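Local coordinates for protein tryptophanyl-tRNA synthetase (PDB 3A04) that catalyses the ATP-dependent joining of L-tryptophan to tRNA(Trp), releasing AMP and diphosphate, as a class I aminoacyl-tRNA synthetase, at residues R70-P79 / F102-A113; R208-D219 / E237-L248. All blocks are in the same frame, centred on the assembly; numbering follows the deposited sequence.

Interaction 1 of 2, residues R70-P79 / F102-A113; sequences RVAVLTGFMP and FKVFVAIADAEA
Val71 O accepts the N-H of Lys103, the first of seven backbone hydrogen bonds that join 71-77 and 103-109 in parallel, the last running from Ala109 N to Phe77 O (2.8 Å). The apolar contacts begin with a CH-pi interaction: Val71 CG2 stands 3.6 Å from the centroid of the Phe102 ring, almost on its normal, while Phe58 and Lys65 also touch that side chain. With an alanine here in place of the ring, Val71 CG2 would probably lose its aromatic partner and a gap is likely to open against helix 58-66. On the face carrying Leu74 and Phe105, Leu74 CD1 presses on Phe105 CB (3.5 Å), and Ala72 CB meets the edge of the Phe105 ring. Met78, bent at chi2 (52°) and chi3 (64°), curls back to lay SD on Ala113 CB (3.6 Å) and CE on Glu112 CG (3.7 Å). Among polar groups, Lys103 CB lies over one face of the Arg70 guanidinium, toward its rim; Arg70 NE bonds to Gly101 O, both cations form salt bridges with Asp145, and a water links Arg70 NH2 to Phe102 O. The two parallel strands belong to the beta-alpha-beta unit of strand 72-77, helix 85-99 and strand 103-108 in the Rossmann-type class I catalytic domain, with Pro79 opening the 'HIGH' signature.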
loop_
_atom_site.group_PDB
_atom_site.type_symbol
_atom_site.label_atom_id
_atom_site.label_comp_id
_atom_site.label_asym_id
_atom_site.label_seq_id
_atom_site.Cartn_x
_atom_site.Cartn_y
_atom_site.Cartn_z
ATOM N N ARG A 70 27.748 11.366 0.406
ATOM C CA ARG A 70 26.850 11.811 1.526
ATOM C C ARG A 70 26.115 10.534 2.006
ATOM O O ARG A 70 25.646 9.753 1.150
ATOM C CB ARG A 70 25.872 12.920 1.136
ATOM C CG ARG A 70 25.134 13.571 2.393
ATOM C CD ARG A 70 25.990 14.493 3.263
ATOM N NE ARG A 70 25.275 15.095 4.415
ATOM C CZ ARG A 70 24.158 15.841 4.345
ATOM N NH1 ARG A 70 23.529 16.062 3.166
ATOM N NH2 ARG A 70 23.620 16.312 5.464
ATOM N N VAL A 71 26.130 10.267 3.328
ATOM C CA VAL A 71 25.508 9.042 3.948
ATOM C C VAL A 71 24.312 9.479 4.813
ATOM O O VAL A 71 24.220 10.661 5.119
ATOM C CB VAL A 71 26.464 8.163 4.752
ATOM C CG1 VAL A 71 27.447 7.477 3.824
ATOM C CG2 VAL A 71 27.280 8.942 5.906
ATOM N N ALA A 72 23.418 8.556 5.164
ATOM C CA ALA A 72 22.160 8.929 5.822
ATOM C C ALA A 72 21.856 8.021 7.004
ATOM O O ALA A 72 22.358 6.910 7.102
ATOM C CB ALA A 72 20.947 8.920 4.815
ATOM N N VAL A 73 21.048 8.537 7.917
ATOM C CA VAL A 73 20.491 7.725 8.967
ATOM C C VAL A 73 19.000 7.960 8.913
ATOM O O VAL A 73 18.544 9.097 8.601
ATOM C CB VAL A 73 21.107 8.096 10.403
ATOM C CG1 VAL A 73 20.944 9.596 10.734
ATOM C CG2 VAL A 73 20.421 7.232 11.483
ATOM N N LEU A 74 18.223 6.913 9.219
ATOM C CA LEU A 74 16.795 6.977 9.126
ATOM C C LEU A 74 16.220 6.337 10.377
ATOM O O LEU A 74 16.728 5.276 10.815
ATOM C CB LEU A 74 16.331 6.173 7.842
ATOM C CG LEU A 74 14.788 6.204 7.944
ATOM C CD1 LEU A 74 13.976 7.010 6.998
ATOM C CD2 LEU A 74 14.113 4.823 8.337
ATOM N N THR A 75 15.169 6.919 10.976
ATOM C CA THR A 75 14.420 6.132 11.936
ATOM C C THR A 75 12.960 6.562 11.858
ATOM O O THR A 75 12.632 7.594 11.233
ATOM C CB THR A 75 14.970 6.404 13.421
ATOM O OG1 THR A 75 14.304 5.521 14.324
ATOM C CG2 THR A 75 14.626 7.860 13.815
ATOM N N GLY A 76 12.065 5.812 12.490
ATOM C CA GLY A 76 10.680 6.191 12.540
ATOM C C GLY A 76 10.157 6.309 13.962
ATOM O O GLY A 76 10.664 5.613 14.863
ATOM N N PHE A 77 9.092 7.107 14.133
ATOM C CA PHE A 77 8.393 7.295 15.435
ATOM C C PHE A 77 6.894 7.131 15.207
ATOM O O PHE A 77 6.289 7.654 14.224
ATOM C CB PHE A 77 8.627 8.695 16.040
ATOM C CG PHE A 77 10.049 8.935 16.488
ATOM C CD1 PHE A 77 10.984 9.407 15.604
ATOM C CD2 PHE A 77 10.453 8.570 17.757
ATOM C CE1 PHE A 77 12.352 9.517 15.949
ATOM C CE2 PHE A 77 11.859 8.787 18.173
ATOM C CZ PHE A 77 12.756 9.217 17.259
ATOM N N MET A 78 6.312 6.380 16.107
ATOM C CA MET A 78 4.865 6.190 16.274
ATOM C C MET A 78 4.312 7.398 17.024
ATOM O O MET A 78 4.749 7.654 18.181
ATOM C CB MET A 78 4.622 4.887 17.076
ATOM C CG MET A 78 3.116 4.635 17.467
ATOM S SD MET A 78 1.944 4.738 16.091
ATOM C CE MET A 78 2.526 3.364 15.140
ATOM N N PRO A 79 3.399 8.177 16.394
ATOM C CA PRO A 79 2.891 9.398 17.083
ATOM C C PRO A 79 1.763 9.064 18.037
ATOM O O PRO A 79 0.623 9.356 17.741
ATOM C CB PRO A 79 2.366 10.259 15.951
ATOM C CG PRO A 79 1.859 9.206 14.881
ATOM C CD PRO A 79 2.950 8.122 14.976
ATOM N N PHE A 102 25.921 13.222 8.668
ATOM C CA PHE A 102 24.848 12.342 8.080
ATOM C C PHE A 102 23.623 13.121 7.742
ATOM O O PHE A 102 23.207 13.991 8.552
ATOM C CB PHE A 102 24.451 11.204 9.069
ATOM C CG PHE A 102 25.451 10.135 9.214
ATOM C CD1 PHE A 102 26.743 10.413 9.580
ATOM C CD2 PHE A 102 25.055 8.785 9.014
ATOM C CE1 PHE A 102 27.675 9.365 9.725
ATOM C CE2 PHE A 102 25.961 7.733 9.111
ATOM C CZ PHE A 102 27.291 8.003 9.472
ATOM N N LYS A 103 22.953 12.780 6.608
ATOM C CA LYS A 103 21.629 13.315 6.350
ATOM C C LYS A 103 20.660 12.540 7.266
ATOM O O LYS A 103 20.643 11.320 7.269
ATOM C CB LYS A 103 21.251 13.116 4.840
ATOM C CG LYS A 103 19.875 13.681 4.464
ATOM C CD LYS A 103 19.702 15.234 4.536
ATOM C CE LYS A 103 18.302 15.580 4.200
ATOM N NZ LYS A 103 18.103 17.107 4.112
ATOM N N VAL A 104 19.821 13.227 8.016
ATOM C CA VAL A 104 18.874 12.543 8.879
ATOM C C VAL A 104 17.468 12.578 8.265
ATOM O O VAL A 104 16.983 13.640 7.827
ATOM C CB VAL A 104 18.778 13.258 10.305
ATOM C CG1 VAL A 104 17.826 12.524 11.236
ATOM C CG2 VAL A 104 20.210 13.336 10.949
ATOM N N PHE A 105 16.826 11.402 8.269
ATOM C CA PHE A 105 15.454 11.257 7.854
ATOM C C PHE A 105 14.702 10.766 9.062
ATOM O O PHE A 105 15.104 9.799 9.711
ATOM C CB PHE A 105 15.320 10.178 6.738
ATOM C CG PHE A 105 15.899 10.619 5.396
ATOM C CD1 PHE A 105 17.222 10.445 5.099
ATOM C CD2 PHE A 105 15.057 11.273 4.447
ATOM C CE1 PHE A 105 17.734 10.836 3.831
ATOM C CE2 PHE A 105 15.553 11.682 3.172
ATOM C CZ PHE A 105 16.913 11.441 2.889
ATOM N N VAL A 106 13.560 11.389 9.313
ATOM C CA VAL A 106 12.695 10.975 10.406
ATOM C C VAL A 106 11.311 10.681 9.856
ATOM O O VAL A 106 10.616 11.581 9.356
ATOM C CB VAL A 106 12.582 12.080 11.495
ATOM C CG1 VAL A 106 11.595 11.565 12.589
ATOM C CG2 VAL A 106 13.983 12.299 12.164
ATOM N N ALA A 107 10.898 9.418 9.940
ATOM C CA ALA A 107 9.573 9.071 9.453
ATOM C C ALA A 107 8.586 9.151 10.632
ATOM O O ALA A 107 8.878 8.655 11.730
ATOM C CB ALA A 107 9.574 7.623 8.897
ATOM N N ILE A 108 7.428 9.758 10.382
ATOM C CA ILE A 108 6.279 9.664 11.253
ATOM C C ILE A 108 5.346 8.589 10.788
ATOM O O ILE A 108 4.744 8.671 9.690
ATOM C CB ILE A 108 5.556 11.038 11.323
ATOM C CG1 ILE A 108 6.544 12.165 11.678
ATOM C CG2 ILE A 108 4.269 10.930 12.183
ATOM C CD1 ILE A 108 7.145 12.143 13.205
ATOM N N ALA A 109 5.175 7.565 11.637
ATOM C CA ALA A 109 4.304 6.418 11.324
ATOM C C ALA A 109 2.843 6.628 11.461
ATOM O O ALA A 109 2.195 5.852 12.142
ATOM C CB ALA A 109 4.804 5.138 12.166
ATOM N N ASP A 110 2.281 7.693 10.816
ATOM C CA ASP A 110 0.871 7.997 10.971
ATOM C C ASP A 110 -0.069 7.039 10.247
ATOM O O ASP A 110 -1.223 6.896 10.650
ATOM C CB ASP A 110 0.556 9.476 10.501
ATOM C CG ASP A 110 0.642 9.651 8.965
ATOM O OD1 ASP A 110 1.638 9.193 8.321
ATOM O OD2 ASP A 110 -0.260 10.342 8.359
ATOM N N ALA A 111 0.403 6.338 9.182
ATOM C CA ALA A 111 -0.410 5.332 8.546
ATOM C C ALA A 111 -0.606 4.115 9.528
ATOM O O ALA A 111 -1.737 3.624 9.779
ATOM C CB ALA A 111 0.310 4.856 7.200
ATOM N N GLU A 112 0.486 3.682 10.119
ATOM C CA GLU A 112 0.399 2.604 11.111
ATOM C C GLU A 112 -0.447 3.031 12.316
ATOM O O GLU A 112 -1.273 2.224 12.838
ATOM C CB GLU A 112 1.793 2.176 11.544
ATOM C CG GLU A 112 1.750 0.943 12.445
ATOM C CD GLU A 112 3.157 0.456 12.855
ATOM O OE1 GLU A 112 4.179 0.862 12.228
ATOM O OE2 GLU A 112 3.199 -0.408 13.759
ATOM N N ALA A 113 -0.252 4.272 12.759
ATOM C CA ALA A 113 -1.029 4.827 13.900
ATOM C C ALA A 113 -2.527 4.703 13.616
ATOM O O ALA A 113 -3.324 4.261 14.475
ATOM C CB ALA A 113 -0.677 6.343 14.130
HETATM O O HOH W 1 24.572 16.574 8.423
#

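Interaction 2 of 2, residues R208-D219 / E237-L248; sequences RHVVVPVGADQD and ELERPASTYHKL
His209 and Glu239 cross obliquely, ring and carboxylate planes 66° apart. His209 ND1 gives its proton to Glu239 OE2 (2.8 Å) in a bent bond that arrives from above the carboxylate plane, and a water donates to the same oxygen. Glu239 CB packs on Arg208 CG (3.6 Å), the two side chains crossing at about a right angle, while Arg208 CG itself sits over the face of the His209 ring. Further along, the side chains of Val214 and Tyr245 point the same way, with Val214 CG2 3.5 Å from Tyr245 CE2. Asp219 OD1 reaches the hydroxyl end of that ring in its plane, although the modelled separation from Tyr245 OH is too short to trust in detail; Arg56 and Arg223 each form a salt bridge with the Asp219 carboxylate. On the other side of the sheet Thr244 OG1 rests against Pro213 CB (3.6 Å). His246, its CG turned between backbone N and carbonyl carbon (chi1 54°), folds its ring back so that one face lies over Val214 O, the very oxygen that accepts His246 N (2.9 Å). Five backbone hydrogen bonds, the first from Ala242 N to Val210 O and the last the His246 bond just named, join the parallel strands 210-215 and 242-246, which, with helix 219-231 as the connection, form a second beta-alpha-beta unit of the Rossmann-type nucleotide-binding fold.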
loop_
_atom_site.group_PDB
_atom_site.type_symbol
_atom_site.label_atom_id
_atom_site.label_comp_id
_atom_site.label_asym_id
_atom_site.label_seq_id
_atom_site.Cartn_x
_atom_site.Cartn_y
_atom_site.Cartn_z
ATOM N N ARG A 208 22.196 5.827 -0.996
ATOM C CA ARG A 208 22.274 4.413 -1.022
ATOM C C ARG A 208 22.784 3.849 0.313
ATOM O O ARG A 208 22.401 2.738 0.738
ATOM C CB ARG A 208 23.287 4.023 -2.142
ATOM C CG ARG A 208 23.835 2.620 -1.860
ATOM C CD ARG A 208 24.572 2.100 -3.098
ATOM N NE ARG A 208 23.639 1.886 -4.226
ATOM C CZ ARG A 208 24.108 1.540 -5.423
ATOM N NH1 ARG A 208 25.448 1.444 -5.608
ATOM N NH2 ARG A 208 23.267 1.306 -6.404
ATOM N N HIS A 209 23.626 4.614 0.984
ATOM C CA HIS A 209 24.229 4.111 2.214
ATOM C C HIS A 209 23.432 4.695 3.426
ATOM O O HIS A 209 23.554 5.890 3.720
ATOM C CB HIS A 209 25.663 4.565 2.211
ATOM C CG HIS A 209 26.417 4.093 1.004
ATOM N ND1 HIS A 209 26.724 2.762 0.839
ATOM C CD2 HIS A 209 26.842 4.722 -0.121
ATOM C CE1 HIS A 209 27.322 2.580 -0.328
ATOM N NE2 HIS A 209 27.381 3.738 -0.943
ATOM N N VAL A 210 22.641 3.858 4.080
ATOM C CA VAL A 210 21.737 4.333 5.144
ATOM C C VAL A 210 21.961 3.459 6.357
ATOM O O VAL A 210 22.073 2.250 6.229
ATOM C CB VAL A 210 20.247 4.068 4.782
ATOM C CG1 VAL A 210 19.286 4.804 5.831
ATOM C CG2 VAL A 210 19.975 4.523 3.430
ATOM N N VAL A 211 21.966 4.055 7.555
ATOM C CA VAL A 211 22.108 3.240 8.747
ATOM C C VAL A 211 20.847 3.461 9.567
ATOM O O VAL A 211 20.235 4.537 9.516
ATOM C CB VAL A 211 23.434 3.605 9.552
ATOM C CG1 VAL A 211 23.475 5.182 10.011
ATOM C CG2 VAL A 211 23.619 2.617 10.758
ATOM N N VAL A 212 20.381 2.424 10.263
ATOM C CA VAL A 212 19.170 2.535 11.073
ATOM C C VAL A 212 19.550 2.147 12.503
ATOM O O VAL A 212 20.036 0.991 12.741
ATOM C CB VAL A 212 18.122 1.541 10.580
ATOM C CG1 VAL A 212 16.753 1.675 11.334
ATOM C CG2 VAL A 212 17.869 1.723 8.999
ATOM N N PRO A 213 19.322 3.065 13.490
ATOM C CA PRO A 213 19.680 2.658 14.845
ATOM C C PRO A 213 18.534 1.943 15.520
ATOM O O PRO A 213 17.420 2.473 15.540
ATOM C CB PRO A 213 19.983 3.993 15.540
ATOM C CG PRO A 213 19.079 5.036 14.861
ATOM C CD PRO A 213 18.970 4.495 13.388
ATOM N N VAL A 214 18.766 0.769 16.093
ATOM C CA VAL A 214 17.641 -0.019 16.608
ATOM C C VAL A 214 18.054 -0.789 17.876
ATOM O O VAL A 214 19.244 -0.827 18.215
ATOM C CB VAL A 214 17.131 -1.122 15.628
ATOM C CG1 VAL A 214 16.502 -0.571 14.348
ATOM C CG2 VAL A 214 18.227 -2.075 15.250
ATOM N N GLY A 215 17.071 -1.386 18.536
ATOM C CA GLY A 215 17.344 -2.404 19.574
ATOM C C GLY A 215 17.400 -3.779 18.893
ATOM O O GLY A 215 16.838 -3.959 17.790
ATOM N N ALA A 216 17.995 -4.790 19.559
ATOM C CA ALA A 216 18.088 -6.163 18.954
ATOM C C ALA A 216 16.739 -6.731 18.613
ATOM O O ALA A 216 16.574 -7.521 17.645
ATOM C CB ALA A 216 18.821 -7.146 19.926
ATOM N N ASP A 217 15.774 -6.373 19.459
ATOM C CA ASP A 217 14.428 -6.881 19.353
ATOM C C ASP A 217 13.762 -6.409 18.064
ATOM O O ASP A 217 12.703 -6.914 17.684
ATOM C CB ASP A 217 13.620 -6.417 20.579
ATOM C CG ASP A 217 13.135 -4.960 20.441
ATOM O OD1 ASP A 217 13.905 -4.004 20.714
ATOM O OD2 ASP A 217 11.945 -4.779 20.013
ATOM N N GLN A 218 14.391 -5.447 17.365
ATOM C CA GLN A 218 13.841 -4.967 16.117
ATOM C C GLN A 218 14.589 -5.557 14.922
ATOM O O GLN A 218 14.341 -5.178 13.802
ATOM C CB GLN A 218 13.998 -3.444 16.060
ATOM C CG GLN A 218 13.224 -2.716 17.164
ATOM C CD GLN A 218 13.529 -1.229 17.154
ATOM O OE1 GLN A 218 14.549 -0.797 17.672
ATOM N NE2 GLN A 218 12.600 -0.433 16.610
ATOM N N ASP A 219 15.529 -6.485 15.148
ATOM C CA ASP A 219 16.289 -6.977 14.010
ATOM C C ASP A 219 15.504 -7.832 13.017
ATOM O O ASP A 219 15.805 -7.788 11.820
ATOM C CB ASP A 219 17.596 -7.683 14.450
ATOM C CG ASP A 219 18.592 -7.760 13.330
ATOM O OD1 ASP A 219 19.044 -6.678 12.802
ATOM O OD2 ASP A 219 18.887 -8.901 12.950
ATOM N N GLU A 237 17.503 -1.009 -7.966
ATOM C CA GLU A 237 18.738 -1.475 -7.336
ATOM C C GLU A 237 18.852 -0.800 -5.927
ATOM O O GLU A 237 18.925 0.447 -5.810
ATOM C CB GLU A 237 19.942 -1.081 -8.246
ATOM C CG GLU A 237 19.937 -1.833 -9.657
ATOM C CD GLU A 237 19.484 -3.316 -9.581
ATOM O OE1 GLU A 237 20.204 -4.145 -8.995
ATOM O OE2 GLU A 237 18.388 -3.667 -10.119
ATOM N N LEU A 238 18.814 -1.621 -4.902
ATOM C CA LEU A 238 18.806 -1.161 -3.500
ATOM C C LEU A 238 19.925 -1.836 -2.773
ATOM O O LEU A 238 20.207 -3.006 -2.984
ATOM C CB LEU A 238 17.476 -1.507 -2.834
ATOM C CG LEU A 238 16.234 -0.865 -3.486
ATOM C CD1 LEU A 238 14.910 -1.509 -2.997
ATOM C CD2 LEU A 238 16.221 0.701 -3.313
ATOM N N GLU A 239 20.572 -1.090 -1.895
ATOM C CA GLU A 239 21.556 -1.652 -1.001
ATOM C C GLU A 239 20.879 -2.112 0.319
ATOM O O GLU A 239 19.879 -1.487 0.853
ATOM C CB GLU A 239 22.712 -0.629 -0.776
ATOM C CG GLU A 239 23.723 -1.090 0.411
ATOM C CD GLU A 239 25.096 -0.352 0.499
ATOM O OE1 GLU A 239 25.839 -0.524 -0.501
ATOM O OE2 GLU A 239 25.461 0.353 1.565
ATOM N N ARG A 240 21.431 -3.188 0.883
ATOM C CA ARG A 240 20.989 -3.680 2.179
ATOM C C ARG A 240 21.293 -2.598 3.269
ATOM O O ARG A 240 22.390 -2.049 3.302
ATOM C CB ARG A 240 21.745 -4.981 2.514
ATOM C CG ARG A 240 21.207 -6.164 1.670
ATOM C CD ARG A 240 21.914 -7.522 2.080
ATOM N NE ARG A 240 23.338 -7.475 1.779
ATOM C CZ ARG A 240 23.907 -7.663 0.577
ATOM N NH1 ARG A 240 23.171 -7.992 -0.503
ATOM N NH2 ARG A 240 25.251 -7.561 0.466
ATOM N N PRO A 241 20.295 -2.226 4.086
ATOM C CA PRO A 241 20.622 -1.165 5.078
ATOM C C PRO A 241 21.511 -1.661 6.207
ATOM O O PRO A 241 21.364 -2.787 6.663
ATOM C CB PRO A 241 19.246 -0.785 5.662
ATOM C CG PRO A 241 18.346 -2.085 5.352
ATOM C CD PRO A 241 18.855 -2.448 3.947
ATOM N N ALA A 242 22.394 -0.793 6.653
ATOM C CA ALA A 242 23.230 -1.010 7.853
ATOM C C ALA A 242 22.436 -0.673 9.124
ATOM O O ALA A 242 21.368 -0.099 9.032
ATOM C CB ALA A 242 24.508 -0.155 7.761
ATOM N N SER A 243 22.940 -1.094 10.283
ATOM C CA SER A 243 22.292 -0.878 11.524
ATOM C C SER A 243 23.295 -0.721 12.662
ATOM O O SER A 243 24.452 -1.221 12.589
ATOM C CB SER A 243 21.306 -2.022 11.813
ATOM O OG SER A 243 21.871 -3.306 11.542
ATOM N N THR A 244 22.888 -0.021 13.720
ATOM C CA THR A 244 23.688 0.000 14.972
ATOM C C THR A 244 22.694 -0.474 15.990
ATOM O O THR A 244 21.476 -0.322 15.745
ATOM C CB THR A 244 24.251 1.362 15.378
ATOM O OG1 THR A 244 23.181 2.330 15.443
ATOM C CG2 THR A 244 25.305 1.901 14.344
ATOM N N TYR A 245 23.176 -1.056 17.099
ATOM C CA TYR A 245 22.303 -1.762 18.061
ATOM C C TYR A 245 22.545 -1.217 19.439
ATOM O O TYR A 245 23.707 -1.113 19.852
ATOM C CB TYR A 245 22.485 -3.309 18.097
ATOM C CG TYR A 245 22.077 -3.905 16.815
ATOM C CD1 TYR A 245 22.997 -4.001 15.773
ATOM C CD2 TYR A 245 20.761 -4.339 16.611
ATOM C CE1 TYR A 245 22.639 -4.510 14.511
ATOM C CE2 TYR A 245 20.393 -4.873 15.340
ATOM C CZ TYR A 245 21.353 -4.977 14.337
ATOM O OH TYR A 245 21.014 -5.435 13.074
ATOM N N HIS A 246 21.460 -0.779 20.091
ATOM C CA HIS A 246 21.616 -0.213 21.420
ATOM C C HIS A 246 20.907 -1.106 22.450
ATOM O O HIS A 246 19.931 -1.766 22.131
ATOM C CB HIS A 246 21.141 1.260 21.467
ATOM C CG HIS A 246 19.736 1.469 20.966
ATOM N ND1 HIS A 246 19.441 2.324 19.936
ATOM C CD2 HIS A 246 18.558 0.930 21.348
ATOM C CE1 HIS A 246 18.146 2.298 19.689
ATOM N NE2 HIS A 246 17.578 1.475 20.546
ATOM N N LYS A 247 21.390 -1.131 23.698
ATOM C CA LYS A 247 20.641 -1.807 24.773
ATOM C C LYS A 247 19.528 -0.887 25.181
ATOM O O LYS A 247 19.747 0.290 25.298
ATOM C CB LYS A 247 21.535 -2.015 26.000
ATOM C CG LYS A 247 22.902 -2.656 25.631
ATOM C CD LYS A 247 23.969 -2.328 26.682
ATOM C CE LYS A 247 24.126 -3.501 27.629
ATOM N NZ LYS A 247 25.419 -3.301 28.338
ATOM N N LEU A 248 18.343 -1.396 25.381
ATOM C CA LEU A 248 17.232 -0.546 25.814
ATOM C C LEU A 248 17.395 -0.115 27.309
ATOM O O LEU A 248 17.798 -0.913 28.169
ATOM C CB LEU A 248 15.921 -1.315 25.655
ATOM C CG LEU A 248 15.421 -1.736 24.234
ATOM C CD1 LEU A 248 16.455 -2.610 23.540
ATOM C CD2 LEU A 248 14.084 -2.531 24.335
HETATM O O HOH W 2 20.973 2.112 -4.058
HETATM O O HOH W 3 21.413 1.060 2.644
HETATM O O HOH W 4 23.480 0.663 3.343
HETATM O O HOH W 5 18.995 -4.261 21.989
HETATM O O HOH W 6 14.533 1.567 19.139
#

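Interaction 1 closes along the chain before interaction 2 opens, yet their centres lie only about 12 Å apart. Strands 72-77 and 210-215 are neighbours in the same sheet, so the four strands run 242-246, 210-215, 72-77, 103-108, all parallel. The seam between the two units is itself bonded, probably through Ala72 O to Val211 N (2.9 Å) and Ala72 N to His209 O (3.0 Å), and Pro213 CD packs on Leu74 O. Helix 58-66 touches side chains of both contacts. Together the two crossover units supply four of the parallel strands in the core of the class I catalytic domain, with strand 72-77 leading into the 'HIGH' region and strand 242-246 preceding the 'KMSKS' region.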